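Local coordinates for protein 23S rRNA (guanine(2535)-N(1))-methyltransferase (Streptomyces viridochromogenes, PDB 1O9G) that methylates N1 of guanine 2535 in 23S ribosomal RNA, using S-adenosyl-L-methionine as methyl donor, and so confers resistance to the orthosomycin antibiotic avilamycin, at residues Y28-V33 / S62-T67; V20-A25 / A94-L99. The protein carries 3 engineered substitutions. All blocks are in the same frame, centred on the assembly; numbering follows the deposited sequence.

Contact 1 of 2, residues Y28-V33 / S62-T67; sequences YPAFPV and SGYLLT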
loop_
_atom_site.group_PDB
_atom_site.type_symbol
_atom_site.label_atom_id
_atom_site.label_comp_id
_atom_site.label_asym_id
_atom_site.label_seq_id
_atom_site.Cartn_x
_atom_site.Cartn_y
_atom_site.Cartn_z
ATOM N N TYR A 28 -0.695 -9.192 -11.261
ATOM C CA TYR A 28 -0.190 -8.289 -10.242
ATOM C C TYR A 28 0.471 -9.059 -9.153
ATOM O O TYR A 28 -0.009 -10.101 -8.725
ATOM C CB TYR A 28 -1.307 -7.448 -9.644
ATOM C CG TYR A 28 -1.783 -6.460 -10.614
ATOM C CD1 TYR A 28 -1.134 -5.250 -10.769
ATOM C CD2 TYR A 28 -2.822 -6.776 -11.491
ATOM C CE1 TYR A 28 -1.545 -4.358 -11.718
ATOM C CE2 TYR A 28 -3.238 -5.896 -12.439
ATOM C CZ TYR A 28 -2.597 -4.690 -12.565
ATOM O OH TYR A 28 -3.026 -3.807 -13.522
ATOM N N PRO A 29 1.571 -8.539 -8.660
ATOM C CA PRO A 29 2.293 -9.230 -7.612
ATOM C C PRO A 29 1.650 -8.983 -6.254
ATOM O O PRO A 29 0.957 -8.006 -6.034
ATOM C CB PRO A 29 3.651 -8.564 -7.661
ATOM C CG PRO A 29 3.340 -7.157 -8.042
ATOM C CD PRO A 29 2.200 -7.248 -9.006
ATOM N N ALA A 30 1.892 -9.911 -5.367
ATOM C CA ALA A 30 1.653 -9.672 -3.970
ATOM C C ALA A 30 2.851 -8.796 -3.567
ATOM O O ALA A 30 3.678 -8.399 -4.405
ATOM C CB ALA A 30 1.598 -10.994 -3.243
ATOM N N PHE A 31 2.921 -8.464 -2.315
ATOM C CA PHE A 31 4.070 -7.809 -1.729
ATOM C C PHE A 31 4.333 -8.521 -0.396
ATOM O O PHE A 31 3.392 -8.848 0.300
ATOM C CB PHE A 31 3.753 -6.334 -1.485
ATOM C CG PHE A 31 4.963 -5.508 -1.235
ATOM C CD1 PHE A 31 5.666 -4.949 -2.280
ATOM C CD2 PHE A 31 5.413 -5.307 0.062
ATOM C CE1 PHE A 31 6.830 -4.235 -2.051
ATOM C CE2 PHE A 31 6.559 -4.552 0.298
ATOM C CZ PHE A 31 7.243 -4.005 -0.742
ATOM N N PRO A 32 5.586 -8.751 0.004
ATOM C CA PRO A 32 5.826 -9.421 1.292
ATOM C C PRO A 32 5.320 -8.602 2.473
ATOM O O PRO A 32 5.669 -7.436 2.578
ATOM C CB PRO A 32 7.349 -9.563 1.366
ATOM C CG PRO A 32 7.849 -9.213 0.066
ATOM C CD PRO A 32 6.837 -8.445 -0.701
ATOM N N VAL A 33 4.505 -9.202 3.330
ATOM C CA VAL A 33 3.941 -8.510 4.476
ATOM C C VAL A 33 5.030 -7.928 5.371
ATOM O O VAL A 33 4.931 -6.794 5.819
ATOM C CB VAL A 33 3.022 -9.436 5.278
ATOM C CG1 VAL A 33 2.533 -8.755 6.534
ATOM C CG2 VAL A 33 1.825 -9.878 4.388
ATOM N N SER A 62 -3.432 -4.084 -7.563
ATOM C CA SER A 62 -4.465 -4.970 -7.029
ATOM C C SER A 62 -4.999 -4.545 -5.681
ATOM O O SER A 62 -5.943 -5.145 -5.169
ATOM C CB SER A 62 -3.880 -6.376 -6.864
ATOM O OG SER A 62 -2.957 -6.438 -5.780
ATOM N N GLY A 63 -4.364 -3.553 -5.045
ATOM C CA GLY A 63 -4.769 -3.092 -3.738
ATOM C C GLY A 63 -4.348 -3.991 -2.589
ATOM O O GLY A 63 -4.703 -3.701 -1.428
ATOM N N TYR A 64 -3.601 -5.054 -2.879
ATOM C CA TYR A 64 -3.196 -5.981 -1.838
ATOM C C TYR A 64 -2.329 -5.244 -0.822
ATOM O O TYR A 64 -2.499 -5.413 0.392
ATOM C CB TYR A 64 -2.433 -7.158 -2.470
ATOM C CG TYR A 64 -1.830 -8.051 -1.445
ATOM C CD1 TYR A 64 -2.600 -9.017 -0.813
ATOM C CD2 TYR A 64 -0.495 -7.940 -1.104
ATOM C CE1 TYR A 64 -2.063 -9.823 0.184
ATOM C CE2 TYR A 64 0.072 -8.760 -0.125
ATOM C CZ TYR A 64 -0.709 -9.700 0.504
ATOM O OH TYR A 64 -0.190 -10.502 1.488
ATOM N N LEU A 65 -1.344 -4.483 -1.292
ATOM C CA LEU A 65 -0.420 -3.802 -0.413
ATOM C C LEU A 65 -1.136 -2.853 0.553
ATOM O O LEU A 65 -0.917 -2.879 1.766
ATOM C CB LEU A 65 0.678 -3.091 -1.203
ATOM C CG LEU A 65 1.683 -2.240 -0.441
ATOM C CD1 LEU A 65 2.370 -3.012 0.697
ATOM C CD2 LEU A 65 2.721 -1.683 -1.426
ATOM N N LEU A 66 -1.988 -2.010 0.023
ATOM C CA LEU A 66 -2.694 -1.045 0.837
ATOM C C LEU A 66 -3.613 -1.734 1.817
ATOM O O LEU A 66 -3.742 -1.283 2.938
ATOM C CB LEU A 66 -3.461 -0.055 -0.056
ATOM C CG LEU A 66 -4.170 1.084 0.677
ATOM C CD1 LEU A 66 -3.171 1.985 1.380
ATOM C CD2 LEU A 66 -4.984 1.868 -0.283
ATOM N N THR A 67 -4.206 -2.838 1.407
ATOM C CA THR A 67 -5.149 -3.536 2.267
ATOM C C THR A 67 -4.416 -4.242 3.413
ATOM O O THR A 67 -4.879 -4.209 4.571
ATOM C CB THR A 67 -5.992 -4.525 1.463
ATOM O OG1 THR A 67 -6.757 -3.806 0.469
ATOM C CG2 THR A 67 -7.003 -5.215 2.338
HETATM O O HOH W 1 -0.538 -5.144 -7.242
HETATM O O HOH W 2 2.432 -11.471 0.514
#
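The van der Waals and ring packing of the interface centres on Tyr64, whose ring lies along the extended backbone of Ala30 and Phe31. CB of Ala30 sits over one face of that ring, 4.1 Å from Tyr64 CE2. With CG anti to the backbone N (chi1 172°), the phenol is carried out from the start of helix 64-72 so that it lies against Ala30 and Phe31, and Val33 CG2 meets its far end 3.6 Å from Tyr64 OH. Phe31 and Leu65 run side by side in the same direction, with Phe31 CD2 3.9 Å from Leu65 CD1, while the other methyl, Leu65 CD2, lies over a face of the Phe31 ring. Farther back, Tyr28 and Ser62 meet through their CB atoms, and the backbone N of Ser62 stands over a face of the tyrosine ring.

No direct hydrogen bond joins 28-33 to 62-67; the polar links pass through water. One water donates to both Phe31 O, at 2.8 Å, and Tyr64 OH, while a second accepts from Ser62 N at 3.1 Å and gives a weak bond to Pro29 O. Phe31 O also approaches the edge of the Tyr64 ring in its plane, 3.3 Å from CE2. Tyr64 OH is further bonded to Leu16 O.

Within 62-67, Ser62 OG accepts from Tyr64 N at 157°, an ST turn leading into the helix, for which Gly63 is the N-cap. This loop and helix start follow strand 53-57, the position of the glycine-rich turn after the first strand of Rossmann-like methyltransferases, which in relatives binds S-adenosyl-L-methionine.

Contact 2 of 2, residues V20-A25 / A94-L99; sequences VVLHSA and AKNLAL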
loop_
_atom_site.group_PDB
_atom_site.type_symbol
_atom_site.label_atom_id
_atom_site.label_comp_id
_atom_site.label_asym_id
_atom_site.label_seq_id
_atom_site.Cartn_x
_atom_site.Cartn_y
_atom_site.Cartn_z
ATOM N N VAL A 20 -5.746 -16.031 0.349
ATOM C CA VAL A 20 -6.420 -16.680 1.464
ATOM C C VAL A 20 -7.677 -15.863 1.750
ATOM O O VAL A 20 -8.764 -16.234 1.315
ATOM C CB VAL A 20 -5.474 -16.826 2.691
ATOM C CG1 VAL A 20 -6.200 -17.415 3.920
ATOM C CG2 VAL A 20 -4.273 -17.653 2.308
ATOM N N VAL A 21 -7.531 -14.695 2.371
ATOM C CA VAL A 21 -8.638 -13.756 2.540
ATOM C C VAL A 21 -8.525 -12.635 1.476
ATOM O O VAL A 21 -9.445 -12.379 0.674
ATOM C CB VAL A 21 -8.685 -13.176 3.959
ATOM C CG1 VAL A 21 -9.908 -12.220 4.133
ATOM C CG2 VAL A 21 -8.716 -14.321 4.994
ATOM N N LEU A 22 -7.393 -11.950 1.503
ATOM C CA LEU A 22 -7.055 -10.960 0.499
ATOM C C LEU A 22 -6.932 -11.623 -0.858
ATOM O O LEU A 22 -6.603 -12.810 -0.981
ATOM C CB LEU A 22 -5.805 -10.179 0.908
ATOM C CG LEU A 22 -6.027 -9.125 1.985
ATOM C CD1 LEU A 22 -6.500 -9.657 3.328
ATOM C CD2 LEU A 22 -4.767 -8.238 2.209
ATOM N N HIS A 23 -7.205 -10.834 -1.876
ATOM C CA HIS A 23 -7.403 -11.323 -3.233
ATOM C C HIS A 23 -6.147 -11.230 -4.065
ATOM O O HIS A 23 -5.454 -10.211 -4.029
ATOM C CB HIS A 23 -8.502 -10.522 -3.907
ATOM C CG HIS A 23 -9.842 -10.740 -3.297
ATOM N ND1 HIS A 23 -10.429 -9.869 -2.409
ATOM C CD2 HIS A 23 -10.702 -11.769 -3.435
ATOM C CE1 HIS A 23 -11.612 -10.345 -2.054
ATOM N NE2 HIS A 23 -11.802 -11.486 -2.670
ATOM N N SER A 24 -5.885 -12.336 -4.783
ATOM C CA SER A 24 -4.750 -12.488 -5.696
ATOM C C SER A 24 -5.178 -12.219 -7.133
ATOM O O SER A 24 -6.342 -12.351 -7.480
ATOM C CB SER A 24 -4.155 -13.914 -5.577
ATOM O OG SER A 24 -5.141 -14.907 -5.798
ATOM N N ALA A 25 -4.205 -11.904 -7.966
ATOM C CA ALA A 25 -4.390 -11.683 -9.381
ATOM C C ALA A 25 -3.214 -12.288 -10.150
ATOM O O ALA A 25 -2.096 -12.240 -9.685
ATOM C CB ALA A 25 -4.433 -10.198 -9.630
ATOM N N ALA A 94 -10.750 -2.843 -5.508
ATOM C CA ALA A 94 -11.992 -2.546 -4.829
ATOM C C ALA A 94 -12.433 -3.747 -3.981
ATOM O O ALA A 94 -12.937 -3.561 -2.890
ATOM C CB ALA A 94 -13.060 -2.166 -5.814
ATOM N N LYS A 95 -12.274 -4.972 -4.482
ATOM C CA LYS A 95 -12.575 -6.171 -3.699
ATOM C C LYS A 95 -11.689 -6.239 -2.468
ATOM O O LYS A 95 -12.142 -6.609 -1.387
ATOM C CB LYS A 95 -12.427 -7.467 -4.523
ATOM C CG LYS A 95 -13.481 -7.652 -5.574
ATOM C CD LYS A 95 -13.337 -9.022 -6.238
ATOM C CE LYS A 95 -13.974 -10.146 -5.434
ATOM N NZ LYS A 95 -14.252 -11.328 -6.291
ATOM N N ASN A 96 -10.422 -5.881 -2.613
ATOM C CA ASN A 96 -9.534 -5.889 -1.456
ATOM C C ASN A 96 -9.933 -4.812 -0.464
ATOM O O ASN A 96 -10.001 -5.075 0.728
ATOM C CB ASN A 96 -8.050 -5.796 -1.841
ATOM C CG ASN A 96 -7.453 -7.128 -2.201
ATOM O OD1 ASN A 96 -7.748 -8.105 -1.527
ATOM N ND2 ASN A 96 -6.568 -7.188 -3.216
ATOM N N LEU A 97 -10.219 -3.603 -0.936
ATOM C CA LEU A 97 -10.610 -2.535 -0.018
ATOM C C LEU A 97 -11.926 -2.809 0.710
ATOM O O LEU A 97 -12.160 -2.297 1.791
ATOM C CB LEU A 97 -10.689 -1.170 -0.683
ATOM C CG LEU A 97 -9.367 -0.579 -1.069
ATOM C CD1 LEU A 97 -9.667 0.832 -1.570
ATOM C CD2 LEU A 97 -8.339 -0.511 -0.007
ATOM N N ALA A 98 -12.798 -3.598 0.092
ATOM C CA ALA A 98 -14.028 -4.019 0.747
ATOM C C ALA A 98 -13.719 -4.754 2.070
ATOM O O ALA A 98 -14.548 -4.767 2.971
ATOM C CB ALA A 98 -14.866 -4.872 -0.174
ATOM N N LEU A 99 -12.553 -5.385 2.168
ATOM C CA LEU A 99 -12.129 -6.090 3.365
ATOM C C LEU A 99 -11.726 -5.191 4.528
ATOM O O LEU A 99 -11.425 -5.688 5.608
ATOM C CB LEU A 99 -10.968 -7.040 3.029
ATOM C CG LEU A 99 -11.286 -8.062 1.929
ATOM C CD1 LEU A 99 -10.012 -8.767 1.563
ATOM C CD2 LEU A 99 -12.354 -9.038 2.367
#
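Lys95 meets His23 with the aliphatic part of its chain, which crosses the imidazole at about a right angle. Its CB makes a CH-pi contact 4.1 Å from the ring centroid and 28° off the normal. A bend at the third torsion brings the chain back over the same ring, with Lys95 CE 3.8 Å from His23 NE2. The opposite face of the imidazole is covered by the carbonyl oxygen of Val21.

Asn96 supplies the polar grip. Its OD1 accepts from His23 N at 2.8 Å, nearly straight at 169°, in the carbonyl plane and on a lone pair. The same oxygen, near the plane of the imidazole at its edge, takes a weak, bent bond (138°) from His23 ND1. Asn96 ND2 returns a weak 3.3 Å bond to His23 O, so the amide reads both backbone polar groups of one residue. The ND2 group also donates to Ser62 O, and this bond, the straight one to OD1 and the weak one from ND2 together favour the amide orientation. The Leu22 and Asn96 side chains cross at about a right angle, with Leu22 CB resting against OD1.

Leu99, just beyond, completes the contact with one methyl: CD1 reaches the backbone of Val21 and Leu22, and lies 4.0 Å from Leu22 CG. It also approaches the His23 ring obliquely, 4.1 Å from ND1.

The loop thus lies in a groove walled by several helices. Leu22 continues onto Tyr64 and Val68 of helix 64-72, Val21 and Leu99 pack on Leu105 of helix 102-119, and Val21 reaches Ala130 and Ala131 of helix 122-140, while helix 87-98 contributes the Asn96 amide together with the aliphatic parts of Leu92 and Lys95.

Both contacts seat the N-terminal loop before helix 33-45 against helices of the Rossmann-like core, and contact 1 is nested along the chain inside the loop closed by contact 2. Both are buried, but contact 2 lies farther out, its centre about 13 Å from the chain centre against about 7 Å for contact 1, and has one exposed member, Lys95. Their chemistry differs accordingly: 28-33 meets the turn and first residues of helix 64-72 through apolar side chains and bridging waters, whereas 20-25 is held to helix 87-98 by direct amide-to-backbone bonds. The centres are about 9 Å apart, and Asn96 serves both, linking the turn ahead of helix 64-72 to helix 87-98.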